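Local coordinates for protein glucoamylase (Thermoanaerobacterium thermosaccharolyticum, PDB 1LF6) that hydrolyses terminal alpha-1,4-linked glucose units of starch-type glucans, probably working successively from the non-reducing ends and releasing beta-D-glucose, at residues N295-N300 and K626-G631; M302-A307 and W654-Y659; Y317-S322 and S342-H347; A351-A354 and S360-R363; L662-S665 and V671-M674. All coordinates share one frame; numbering follows the deposited sequence.

Contact 1. Residues N295-N300 and K626-G631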
# COMPACT_ATOMS: atom_id res chain seq x y z
N ASN A 295 12.51 -5.87 16.04
CA ASN A 295 12.40 -7.16 15.37
C ASN A 295 12.28 -7.05 13.86
O ASN A 295 12.30 -5.95 13.30
CB ASN A 295 11.22 -7.95 15.95
CG ASN A 295 9.88 -7.25 15.72
OD1 ASN A 295 8.85 -7.68 16.24
ND2 ASN A 295 9.90 -6.19 14.94
N SER A 296 12.14 -8.19 13.19
CA SER A 296 12.04 -8.21 11.74
C SER A 296 10.83 -7.46 11.19
O SER A 296 10.96 -6.72 10.21
CB SER A 296 12.02 -9.65 11.23
OG SER A 296 10.86 -10.33 11.68
N LEU A 297 9.67 -7.64 11.80
CA LEU A 297 8.48 -6.95 11.31
C LEU A 297 8.63 -5.45 11.45
O LEU A 297 8.12 -4.70 10.62
CB LEU A 297 7.23 -7.43 12.06
CG LEU A 297 5.89 -6.94 11.51
CD1 LEU A 297 5.80 -7.20 10.01
CD2 LEU A 297 4.75 -7.65 12.23
N TYR A 298 9.34 -5.01 12.48
CA TYR A 298 9.57 -3.58 12.70
C TYR A 298 10.38 -3.03 11.53
O TYR A 298 10.00 -2.05 10.90
CB TYR A 298 10.34 -3.37 14.00
CG TYR A 298 10.97 -2.00 14.16
CD1 TYR A 298 10.19 -0.87 14.41
CD2 TYR A 298 12.35 -1.84 14.08
CE1 TYR A 298 10.77 0.38 14.61
CE2 TYR A 298 12.95 -0.58 14.27
CZ TYR A 298 12.16 0.52 14.54
OH TYR A 298 12.75 1.74 14.78
N TYR A 299 11.51 -3.67 11.25
CA TYR A 299 12.35 -3.22 10.14
C TYR A 299 11.62 -3.39 8.81
O TYR A 299 11.67 -2.51 7.95
CB TYR A 299 13.67 -4.00 10.15
CG TYR A 299 14.62 -3.57 11.25
CD1 TYR A 299 15.19 -2.29 11.23
CD2 TYR A 299 14.94 -4.41 12.31
CE1 TYR A 299 16.06 -1.87 12.26
CE2 TYR A 299 15.80 -4.00 13.34
CZ TYR A 299 16.36 -2.73 13.30
OH TYR A 299 17.20 -2.33 14.31
N ASN A 300 10.93 -4.51 8.64
CA ASN A 300 10.20 -4.75 7.39
C ASN A 300 9.20 -3.61 7.18
O ASN A 300 9.13 -3.03 6.10
CB ASN A 300 9.46 -6.10 7.44
CG ASN A 300 8.89 -6.50 6.08
OD1 ASN A 300 7.70 -6.78 5.95
ND2 ASN A 300 9.74 -6.53 5.07
N LYS A 626 1.00 -12.09 13.58
CA LYS A 626 0.44 -13.29 12.98
C LYS A 626 -0.46 -12.94 11.79
O LYS A 626 -0.62 -13.74 10.88
CB LYS A 626 -0.35 -14.08 14.03
CG LYS A 626 0.48 -14.47 15.25
CD LYS A 626 -0.36 -15.17 16.31
CE LYS A 626 0.38 -15.29 17.64
NZ LYS A 626 1.68 -15.98 17.48
N PHE A 627 -1.02 -11.73 11.79
CA PHE A 627 -1.88 -11.31 10.69
C PHE A 627 -1.05 -11.04 9.44
O PHE A 627 -1.55 -11.14 8.32
CB PHE A 627 -2.67 -10.04 11.07
CG PHE A 627 -3.88 -10.31 11.92
CD1 PHE A 627 -4.22 -9.45 12.96
CD2 PHE A 627 -4.68 -11.43 11.69
CE1 PHE A 627 -5.34 -9.70 13.76
CE2 PHE A 627 -5.81 -11.69 12.48
CZ PHE A 627 -6.14 -10.82 13.52
N ALA A 628 0.22 -10.70 9.63
CA ALA A 628 1.10 -10.43 8.51
C ALA A 628 1.33 -11.74 7.77
O ALA A 628 1.26 -12.82 8.36
CB ALA A 628 2.44 -9.87 9.01
N ASN A 629 1.57 -11.66 6.46
CA ASN A 629 1.81 -12.87 5.68
C ASN A 629 3.27 -13.30 5.76
O ASN A 629 4.06 -12.77 6.55
CB ASN A 629 1.40 -12.69 4.21
CG ASN A 629 2.20 -11.61 3.49
OD1 ASN A 629 3.33 -11.29 3.87
ND2 ASN A 629 1.62 -11.07 2.42
N GLU A 630 3.62 -14.28 4.94
CA GLU A 630 4.96 -14.83 4.89
C GLU A 630 6.01 -13.78 4.56
O GLU A 630 7.14 -13.85 5.03
CB GLU A 630 5.01 -15.97 3.88
CG GLU A 630 6.34 -16.69 3.79
CD GLU A 630 6.23 -17.96 2.99
OE1 GLU A 630 6.12 -19.04 3.60
OE2 GLU A 630 6.23 -17.86 1.75
N GLY A 631 5.63 -12.78 3.76
CA GLY A 631 6.56 -11.72 3.41
C GLY A 631 6.61 -10.59 4.43
O GLY A 631 7.29 -9.58 4.21

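Contact 2. Residues M302-A307 and W654-Y659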
# COMPACT_ATOMS: atom_id res chain seq x y z
N MET A 302 9.18 -0.55 8.44
CA MET A 302 9.83 0.73 8.17
C MET A 302 10.39 0.85 6.75
O MET A 302 10.38 1.94 6.17
CB MET A 302 10.93 1.00 9.20
CG MET A 302 10.40 1.27 10.61
SD MET A 302 9.06 2.48 10.66
CE MET A 302 9.83 3.90 9.87
N MET A 303 10.88 -0.25 6.18
CA MET A 303 11.41 -0.20 4.82
C MET A 303 10.25 -0.03 3.84
O MET A 303 10.34 0.75 2.88
CB MET A 303 12.17 -1.49 4.50
CG MET A 303 13.35 -1.75 5.42
SD MET A 303 14.40 -3.13 4.91
CE MET A 303 15.77 -2.27 4.38
N ILE A 304 9.17 -0.76 4.09
CA ILE A 304 7.99 -0.67 3.24
C ILE A 304 7.50 0.77 3.20
O ILE A 304 7.19 1.30 2.13
CB ILE A 304 6.86 -1.61 3.74
CG1 ILE A 304 7.24 -3.06 3.49
CG2 ILE A 304 5.54 -1.26 3.04
CD1 ILE A 304 6.22 -4.06 4.00
N LEU A 305 7.44 1.42 4.36
CA LEU A 305 7.00 2.81 4.42
C LEU A 305 7.98 3.67 3.65
O LEU A 305 7.61 4.49 2.82
CB LEU A 305 6.90 3.29 5.88
CG LEU A 305 5.88 2.56 6.75
CD1 LEU A 305 5.86 3.19 8.14
CD2 LEU A 305 4.48 2.64 6.11
N LYS A 306 9.27 3.47 3.94
CA LYS A 306 10.33 4.22 3.28
C LYS A 306 10.22 4.07 1.77
O LYS A 306 10.44 5.02 1.02
CB LYS A 306 11.68 3.69 3.76
CG LYS A 306 12.63 4.77 4.22
CD LYS A 306 13.04 5.66 3.08
CE LYS A 306 13.88 6.83 3.56
NZ LYS A 306 14.28 7.62 2.38
N ALA A 307 9.87 2.87 1.32
CA ALA A 307 9.74 2.57 -0.10
C ALA A 307 8.41 3.03 -0.71
O ALA A 307 8.17 2.82 -1.90
CB ALA A 307 9.91 1.07 -0.33
N TRP A 654 -0.71 2.31 6.40
CA TRP A 654 -1.21 2.80 7.68
C TRP A 654 -1.15 1.68 8.73
O TRP A 654 -0.82 1.94 9.90
CB TRP A 654 -2.64 3.31 7.48
CG TRP A 654 -3.32 3.88 8.69
CD1 TRP A 654 -2.78 4.06 9.94
CD2 TRP A 654 -4.68 4.31 8.77
NE1 TRP A 654 -3.73 4.57 10.79
CE2 TRP A 654 -4.91 4.73 10.10
CE3 TRP A 654 -5.73 4.37 7.85
CZ2 TRP A 654 -6.15 5.21 10.53
CZ3 TRP A 654 -6.96 4.85 8.27
CH2 TRP A 654 -7.16 5.26 9.60
N ALA A 655 -1.45 0.45 8.33
CA ALA A 655 -1.41 -0.67 9.26
C ALA A 655 0.02 -0.98 9.70
O ALA A 655 0.26 -1.33 10.86
CB ALA A 655 -2.04 -1.90 8.61
N HIS A 656 0.97 -0.87 8.79
CA HIS A 656 2.37 -1.11 9.13
C HIS A 656 2.86 -0.01 10.06
O HIS A 656 3.65 -0.25 10.97
CB HIS A 656 3.22 -1.18 7.87
CG HIS A 656 3.19 -2.53 7.22
ND1 HIS A 656 3.88 -3.61 7.73
CD2 HIS A 656 2.49 -3.00 6.16
CE1 HIS A 656 3.60 -4.69 7.01
NE2 HIS A 656 2.76 -4.34 6.05
N ALA A 657 2.37 1.21 9.83
CA ALA A 657 2.74 2.35 10.66
C ALA A 657 2.17 2.11 12.06
O ALA A 657 2.82 2.37 13.07
CB ALA A 657 2.18 3.64 10.06
N GLU A 658 0.94 1.61 12.10
CA GLU A 658 0.29 1.33 13.38
C GLU A 658 1.07 0.24 14.12
O GLU A 658 1.25 0.33 15.32
CB GLU A 658 -1.16 0.87 13.16
CG GLU A 658 -1.97 0.73 14.45
CD GLU A 658 -2.26 2.06 15.12
OE1 GLU A 658 -1.95 3.12 14.53
OE2 GLU A 658 -2.82 2.05 16.24
N TYR A 659 1.53 -0.79 13.40
CA TYR A 659 2.29 -1.85 14.05
C TYR A 659 3.58 -1.30 14.66
O TYR A 659 3.92 -1.62 15.79
CB TYR A 659 2.65 -2.98 13.08
CG TYR A 659 3.62 -3.97 13.70
CD1 TYR A 659 5.00 -3.81 13.55
CD2 TYR A 659 3.16 -4.99 14.54
CE1 TYR A 659 5.90 -4.64 14.23
CE2 TYR A 659 4.06 -5.82 15.22
CZ TYR A 659 5.42 -5.63 15.06
OH TYR A 659 6.31 -6.43 15.75

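Contact 3. Residues Y317-S322 and S342-H347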
# COMPACT_ATOMS: atom_id res chain seq x y z
N TYR A 317 3.69 10.13 0.29
CA TYR A 317 3.60 8.72 0.65
C TYR A 317 2.21 8.20 0.30
O TYR A 317 1.21 8.79 0.70
CB TYR A 317 3.88 8.54 2.15
CG TYR A 317 5.34 8.70 2.49
CD1 TYR A 317 6.22 7.63 2.37
CD2 TYR A 317 5.86 9.94 2.87
CE1 TYR A 317 7.58 7.78 2.60
CE2 TYR A 317 7.23 10.11 3.10
CZ TYR A 317 8.08 9.02 2.96
OH TYR A 317 9.44 9.19 3.16
N ILE A 318 2.16 7.10 -0.45
CA ILE A 318 0.88 6.53 -0.85
C ILE A 318 0.29 5.58 0.18
O ILE A 318 0.96 5.18 1.13
CB ILE A 318 0.99 5.81 -2.21
CG1 ILE A 318 2.00 4.67 -2.12
CG2 ILE A 318 1.41 6.80 -3.29
CD1 ILE A 318 2.02 3.78 -3.36
N ALA A 319 -0.98 5.24 -0.01
CA ALA A 319 -1.70 4.36 0.90
C ALA A 319 -1.31 2.89 0.80
O ALA A 319 -1.26 2.19 1.81
CB ALA A 319 -3.20 4.53 0.69
N SER A 320 -1.05 2.43 -0.42
CA SER A 320 -0.66 1.04 -0.64
C SER A 320 -0.16 0.84 -2.06
O SER A 320 -0.75 1.34 -3.02
CB SER A 320 -1.85 0.11 -0.39
OG SER A 320 -1.47 -1.24 -0.63
N LEU A 321 0.94 0.10 -2.20
CA LEU A 321 1.48 -0.15 -3.53
C LEU A 321 0.81 -1.38 -4.14
O LEU A 321 1.47 -2.33 -4.54
CB LEU A 321 3.00 -0.36 -3.45
CG LEU A 321 3.77 -0.24 -4.77
CD1 LEU A 321 3.56 1.14 -5.39
CD2 LEU A 321 5.25 -0.47 -4.51
N SER A 322 -0.52 -1.35 -4.19
CA SER A 322 -1.28 -2.44 -4.77
C SER A 322 -2.57 -1.92 -5.37
O SER A 322 -2.92 -0.76 -5.21
CB SER A 322 -1.59 -3.51 -3.72
OG SER A 322 -2.48 -3.03 -2.72
N SER A 342 -3.96 12.78 3.66
CA SER A 342 -3.40 13.47 4.80
C SER A 342 -3.42 12.56 6.04
O SER A 342 -2.45 12.53 6.81
CB SER A 342 -4.21 14.74 5.06
OG SER A 342 -3.89 15.31 6.32
N ARG A 343 -4.51 11.82 6.21
CA ARG A 343 -4.67 10.93 7.35
C ARG A 343 -3.60 9.84 7.34
O ARG A 343 -2.83 9.72 8.29
CB ARG A 343 -6.08 10.30 7.33
CG ARG A 343 -6.32 9.21 8.38
CD ARG A 343 -7.75 8.67 8.33
NE ARG A 343 -8.22 8.50 6.95
CZ ARG A 343 -9.04 9.33 6.33
NH1 ARG A 343 -9.50 10.41 6.95
NH2 ARG A 343 -9.38 9.10 5.07
N ASP A 344 -3.54 9.07 6.26
CA ASP A 344 -2.54 8.01 6.17
C ASP A 344 -1.12 8.56 6.31
O ASP A 344 -0.30 7.98 7.01
CB ASP A 344 -2.69 7.25 4.85
CG ASP A 344 -4.04 6.53 4.75
OD1 ASP A 344 -4.05 5.32 4.44
OD2 ASP A 344 -5.07 7.18 4.98
N LEU A 345 -0.84 9.67 5.64
CA LEU A 345 0.48 10.28 5.68
C LEU A 345 0.84 10.65 7.13
O LEU A 345 1.97 10.43 7.57
CB LEU A 345 0.50 11.53 4.79
CG LEU A 345 1.82 12.25 4.51
CD1 LEU A 345 2.83 11.28 3.93
CD2 LEU A 345 1.57 13.40 3.55
N TYR A 346 -0.13 11.19 7.84
CA TYR A 346 0.04 11.58 9.24
C TYR A 346 0.49 10.39 10.08
O TYR A 346 1.45 10.48 10.85
CB TYR A 346 -1.30 12.12 9.77
CG TYR A 346 -1.41 12.25 11.28
CD1 TYR A 346 -0.70 13.23 11.98
CD2 TYR A 346 -2.25 11.40 12.00
CE1 TYR A 346 -0.83 13.36 13.37
CE2 TYR A 346 -2.39 11.53 13.39
CZ TYR A 346 -1.68 12.51 14.07
OH TYR A 346 -1.81 12.63 15.43
N HIS A 347 -0.20 9.27 9.91
CA HIS A 347 0.12 8.07 10.66
C HIS A 347 1.49 7.51 10.25
O HIS A 347 2.27 7.08 11.10
CB HIS A 347 -0.98 7.03 10.44
CG HIS A 347 -2.29 7.43 11.06
ND1 HIS A 347 -2.43 7.65 12.41
CD2 HIS A 347 -3.51 7.66 10.51
CE1 HIS A 347 -3.68 8.00 12.67
NE2 HIS A 347 -4.35 8.02 11.53
O HOH W 1 -2.21 3.37 4.23

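Contact 4. Residues A351-A354 and S360-R363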
# COMPACT_ATOMS: atom_id res chain seq x y z
N ALA A 351 5.06 6.98 12.49
CA ALA A 351 5.89 5.78 12.57
C ALA A 351 7.35 6.20 12.32
O ALA A 351 8.25 5.75 13.01
CB ALA A 351 5.45 4.77 11.52
N PHE A 352 7.57 7.05 11.32
CA PHE A 352 8.92 7.52 11.04
C PHE A 352 9.49 8.21 12.28
O PHE A 352 10.65 8.04 12.62
CB PHE A 352 8.93 8.50 9.85
CG PHE A 352 8.91 7.82 8.51
CD1 PHE A 352 9.86 6.86 8.18
CD2 PHE A 352 7.95 8.17 7.55
CE1 PHE A 352 9.87 6.25 6.92
CE2 PHE A 352 7.95 7.57 6.29
CZ PHE A 352 8.91 6.61 5.97
N ILE A 353 8.66 9.00 12.96
CA ILE A 353 9.09 9.70 14.16
C ILE A 353 9.50 8.69 15.22
O ILE A 353 10.59 8.77 15.79
CB ILE A 353 7.98 10.60 14.74
CG1 ILE A 353 7.65 11.72 13.75
CG2 ILE A 353 8.43 11.18 16.08
CD1 ILE A 353 8.83 12.62 13.44
N ALA A 354 8.62 7.73 15.48
CA ALA A 354 8.86 6.70 16.48
C ALA A 354 10.11 5.89 16.18
O ALA A 354 10.78 5.39 17.09
CB ALA A 354 7.66 5.78 16.57
N SER A 360 12.17 11.94 7.17
CA SER A 360 11.06 11.45 6.36
C SER A 360 9.73 12.07 6.79
O SER A 360 8.90 12.41 5.96
CB SER A 360 10.97 9.93 6.42
OG SER A 360 12.08 9.34 5.77
N ALA A 361 9.54 12.21 8.10
CA ALA A 361 8.31 12.80 8.62
C ALA A 361 8.22 14.27 8.19
O ALA A 361 7.16 14.74 7.78
CB ALA A 361 8.27 12.70 10.13
N ASN A 362 9.34 14.99 8.28
CA ASN A 362 9.37 16.40 7.88
C ASN A 362 9.10 16.59 6.40
O ASN A 362 8.45 17.56 6.00
CB ASN A 362 10.71 17.04 8.25
CG ASN A 362 10.69 17.67 9.62
OD1 ASN A 362 9.85 18.52 9.91
ND2 ASN A 362 11.61 17.25 10.48
N ARG A 363 9.62 15.69 5.58
CA ARG A 363 9.40 15.78 4.15
C ARG A 363 7.91 15.59 3.87
O ARG A 363 7.35 16.26 3.01
CB ARG A 363 10.22 14.72 3.43
CG ARG A 363 10.82 15.20 2.12
CD ARG A 363 11.75 14.14 1.55
NE ARG A 363 12.69 13.68 2.56
CZ ARG A 363 12.75 12.43 3.02
NH1 ARG A 363 11.92 11.50 2.56
NH2 ARG A 363 13.64 12.11 3.95

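Contact 5. Residues L662-S665 and V671-M674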
# COMPACT_ATOMS: atom_id res chain seq x y z
N LEU A 662 2.75 0.71 17.74
CA LEU A 662 2.27 -0.17 18.82
C LEU A 662 3.44 -0.95 19.42
O LEU A 662 3.58 -1.03 20.64
CB LEU A 662 1.24 -1.16 18.27
CG LEU A 662 0.80 -2.26 19.24
CD1 LEU A 662 0.18 -1.62 20.47
CD2 LEU A 662 -0.18 -3.20 18.55
N PHE A 663 4.25 -1.52 18.54
CA PHE A 663 5.42 -2.29 18.94
C PHE A 663 6.30 -1.45 19.88
O PHE A 663 6.68 -1.90 20.95
CB PHE A 663 6.22 -2.67 17.68
CG PHE A 663 7.54 -3.34 17.97
CD1 PHE A 663 7.59 -4.63 18.47
CD2 PHE A 663 8.73 -2.65 17.77
CE1 PHE A 663 8.81 -5.24 18.76
CE2 PHE A 663 9.96 -3.25 18.05
CZ PHE A 663 10.00 -4.54 18.54
N ALA A 664 6.61 -0.23 19.45
CA ALA A 664 7.44 0.69 20.23
C ALA A 664 6.73 1.16 21.51
O ALA A 664 7.34 1.25 22.57
CB ALA A 664 7.82 1.89 19.37
N SER A 665 5.44 1.46 21.38
CA SER A 665 4.66 1.93 22.53
C SER A 665 4.57 0.86 23.61
O SER A 665 4.63 1.16 24.79
CB SER A 665 3.25 2.35 22.10
OG SER A 665 3.29 3.48 21.24
N VAL A 671 1.75 5.73 25.02
CA VAL A 671 1.31 6.07 23.67
C VAL A 671 2.27 7.09 23.08
O VAL A 671 2.14 8.30 23.30
CB VAL A 671 -0.12 6.61 23.71
CG1 VAL A 671 -0.63 6.91 22.31
CG2 VAL A 671 -1.03 5.59 24.40
N LEU A 672 3.23 6.60 22.30
CA LEU A 672 4.26 7.43 21.70
C LEU A 672 3.83 8.50 20.70
O LEU A 672 4.57 9.46 20.50
CB LEU A 672 5.33 6.54 21.07
CG LEU A 672 6.12 5.70 22.09
CD1 LEU A 672 7.10 4.79 21.37
CD2 LEU A 672 6.84 6.63 23.04
N ASP A 673 2.66 8.36 20.07
CA ASP A 673 2.22 9.37 19.12
C ASP A 673 1.14 10.34 19.61
O ASP A 673 0.57 11.09 18.82
CB ASP A 673 1.77 8.71 17.80
CG ASP A 673 0.55 7.82 17.97
OD1 ASP A 673 0.12 7.58 19.12
OD2 ASP A 673 0.03 7.36 16.94
N MET A 674 0.85 10.34 20.91
CA MET A 674 -0.16 11.24 21.45
C MET A 674 0.44 12.62 21.76
O MET A 674 1.46 12.72 22.44
CB MET A 674 -0.79 10.66 22.72
CG MET A 674 -1.80 11.59 23.40
SD MET A 674 -2.67 10.80 24.77
CE MET A 674 -1.31 10.59 25.96

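Contact 1. Residues N295-N300 and K626-G631
Leu297 and Asn300, one turn apart on the helix that starts at Ser296, are the residues through which 295-300 touches 626-631. Leu297 CD1 meets Ala628 CB at 4.4 Å, a single loose methyl-to-methyl contact. CG of Asn300 lies 3.9 Å from the carbonyl O of Gly631, carried there because it stands anti to its own backbone nitrogen (chi1 -170°), which swings the amide group off the helix toward the loop. The evidence for a light contact is consistent: the two segments together bury 107 Å², and their closest CA pair, Leu297 and Ala628, is 8.6 Å apart.

The second shell supports both partners. On the helical side Asn300 N donates to Ser296 O at 2.7 Å, part of the regular first turn, with Asn295 at the N-cap position. On the other side Ala628 is the first residue to leave helical geometry, and the chain after it is shaped by Asn629, whose OD1 takes a weak, bent bond from Gly631 N (2.7 Å, 123° at the hydrogen) and another from Ile633 N. ND2 of Asn629 bonds to Gln36 OE1 and Lys37 O, tying this loop to a remote part of the chain.

The contact thus lies where helix 296-306 passes the C-terminal end of helix 618-627. Leu297 also packs on Tyr659 of helix 653-668, while strand 93-99 lies on another side: Asn300 touches Lys99, and Glu630 OE2 bonds to Val97 N, so helices of the family 15 region meet the beta-rich N-terminal region here.

Contact 2. Residues M302-A307 and W654-Y659
His656 and Ala657 supply the surface on which Ile304 and Leu305 rest, in a crossing of two helices made by van der Waals and CH-pi contacts, with no hydrogen bond between the segments. The segment axes approach to 9.5 Å at 140° between their N-to-C directions, so the helices run roughly antiparallel but clearly splayed.

Along 654-659, Trp654 comes first and faces away from the crossing; its indole stacks on His347 of helix 342-355. Next, with CG anti to its carbonyl carbon (chi1 -83°), the imidazole of His656 extends toward Ile304, whose CD1 stands over one face, 4.2 Å from the ring centroid and 18° off the normal, a CH-pi contact set slightly toward the rim. A polar bond outside the crossing, His656 ND1 to Ser301 OG, limits rotation of the ring. CB of the same histidine touches Leu305 CD2 at 4.4 Å.

Ala657 then meets the other Leu305 branch, CD1, which lies 4.1 Å from Ala657 CA and 4.2 Å from its CB. The short side chain lets the leucine methyl come down to the backbone, and the closest CA pair, Leu305 and Ala657 at 7.6 Å, falls here. Beyond it, Glu658 turns to Arg541 in a salt bridge.

Helix 342-355 packs on Met302 and Ala657 beside the crossing, while 600-612 lies against Trp654 and Glu658 and 269-284 against Met303 and Lys306.

Contact 3. Residues Y317-S322 and S342-H347
Near the probable active site of this (alpha/alpha) barrel, the loop 317-322 packs against the first turns of helix 342-355, with Tyr317 on Leu345 and Ala319 on Asp344. The Asp344 side chain lies about 7 Å from that of Glu438.

The hydrophobic half is tight. Leu345 CD1 approaches the Tyr317 ring at its edge, near the ring plane, 3.4 Å from Tyr317 CB and 3.5 Å from CD2, and the two side chains cross at about a right angle. Leu345 reaches this position with CG anti to the backbone nitrogen (chi1 -172°), which sends one methyl toward the tyrosine although its CB starts out pointing neither at the loop nor away from it. Tyr317 also meets Phe352 with the ring planes at about 55°.

The polar half works through water. One molecule donates to Ala319 O at 2.9 Å and to Asp344 OD1 at 2.7 Å, so both its protons are spent joining the loop carbonyl to the carboxylate. Ala319 CB sits 3.9 Å from that same OD1. OD2 makes a long salt bridge with Arg343 NE, whose guanidinium pairs with Asp396 and, weakly and at long range, with Glu438.

Past the water, the loop is braced both internally and from 650-651. Leu321 centres an inverse gamma turn, closed by a weak Ser322 N to Ser320 O bond; beside it Ser322 OG donates to Ser320 OG at 2.9 Å. Ser320 OG also bonds to Pro651 O, and Ser322 OG to Ser650 N. The site is consistent with a family 15 glucoamylase, whose active site lies at one end of the barrel, with Glu438 and Glu435 the probable acid and base.

Contact 4. Residues A351-A354 and S360-R363
Ser360 CB sits over the face of the Phe352 ring, and Ala361 against Ile353, in two small but close meetings of neighbouring helices. Ser360 CB stands 3.5 Å from the centroid of the Phe352 ring, only 7° off its normal, so this is a CH-pi contact almost exactly over the ring centre, with all six ring carbons within 4 Å of the one methylene. Phe352 achieves it with CG anti to its carbonyl carbon (chi1 -81°), which lays the ring across to the second helix. Tighter still is Ile353 CD1 to Ala361 CB at 3.4 Å, shorter than a usual carbon-carbon contact.

The two helices concerned, 342-355 and 358-375, are consecutive neighbours with two residues between them, in a fold described as a toroid of six alpha-helical hairpins. Their nearest CA pair, Phe352 and Ala361 at 5.8 Å, reflects how close the contact is to the connecting turn. In the same region Ser360 OG is hydrogen-bonded to Asp357 OD1 of that turn, which fixes the rotation of its side chain.

Replacing Phe352 by an alanine would probably open a gap over Ser360 CB and deprive Met302 and Leu305 of helix 296-306 of the ring they pack on.

Looser packing lies between these points, where Phe352 CB and Ala361 CB are 4.3 Å apart. Toward solvent, Ile353 is itself partly exposed, although it also touches Leu408, and so are Asn362 and Arg363, which turn to other partners: Asn362 OD1 bonds to Arg410 NH1, while Arg363 NH1 makes a salt bridge with Glu309.

Contact 5. Residues L662-S665 and V671-M674
This is a helix-to-turn contact at the C-terminal end of helix 653-668, where Ser665 and Ala664 receive Leu672 from the segment leading into helix 676-682. A type I beta turn runs from Val671 to Met674, its closing backbone bond, Met674 N to Val671 O, being weak.

The polar element is one nearly straight bond: Leu672 N donates to Ser665 OG over 3.3 Å, with 167° at the hydrogen. OG lies beside its own backbone nitrogen (chi1 -65°) and is also hydrogen-bonded to Ile661 O one turn back; since a carbonyl can only accept, the hydroxyl proton goes there, and a lone pair remains for Leu672. The straight angle makes the bond credible despite its length.

Around this bond the leucine packs closely. CD1 of Leu672 reaches Ala664 CB at 3.6 Å and comes to 3.7 Å from the Ala664 carbonyl carbon, while its CB and CG flank the serine hydroxyl. An alanine in place of Ser665 would probably leave the amide of Leu672 without its acceptor and the turn less firmly held to the helix. Met608 of helix 600-612 covers both Ser665 and Val671, and Asp673 forms a salt bridge with Arg541.

A hydroxyl gripped by the helix behind it and offered to an incoming amide, with leucine carbons beside it that probably shield the bond in part, implies that a short return of the chain is held by one directed bond plus apolar cover.

Contacts 2 and 3 have centres 9 Å apart and touch directly, with contact 1 about 10 Å and contact 4 about 11 Å from contact 2; contact 2 is therefore the hub of the set. Helix 296-306 serves contacts 1 and 2, helix 342-355 serves contacts 3 and 4, and helix 653-668 serves contacts 2 and 5. Along the chain, contacts 1 and 2 cross each other, contacts 3 and 4 lie one after the other inside the loops closed by contacts 1 and 2, and contact 5 follows last. Early and late helices of the family 15 region thus meet side by side, consistent with closure of the helical toroid, while contact 1 also borders the beta-rich N-terminal region.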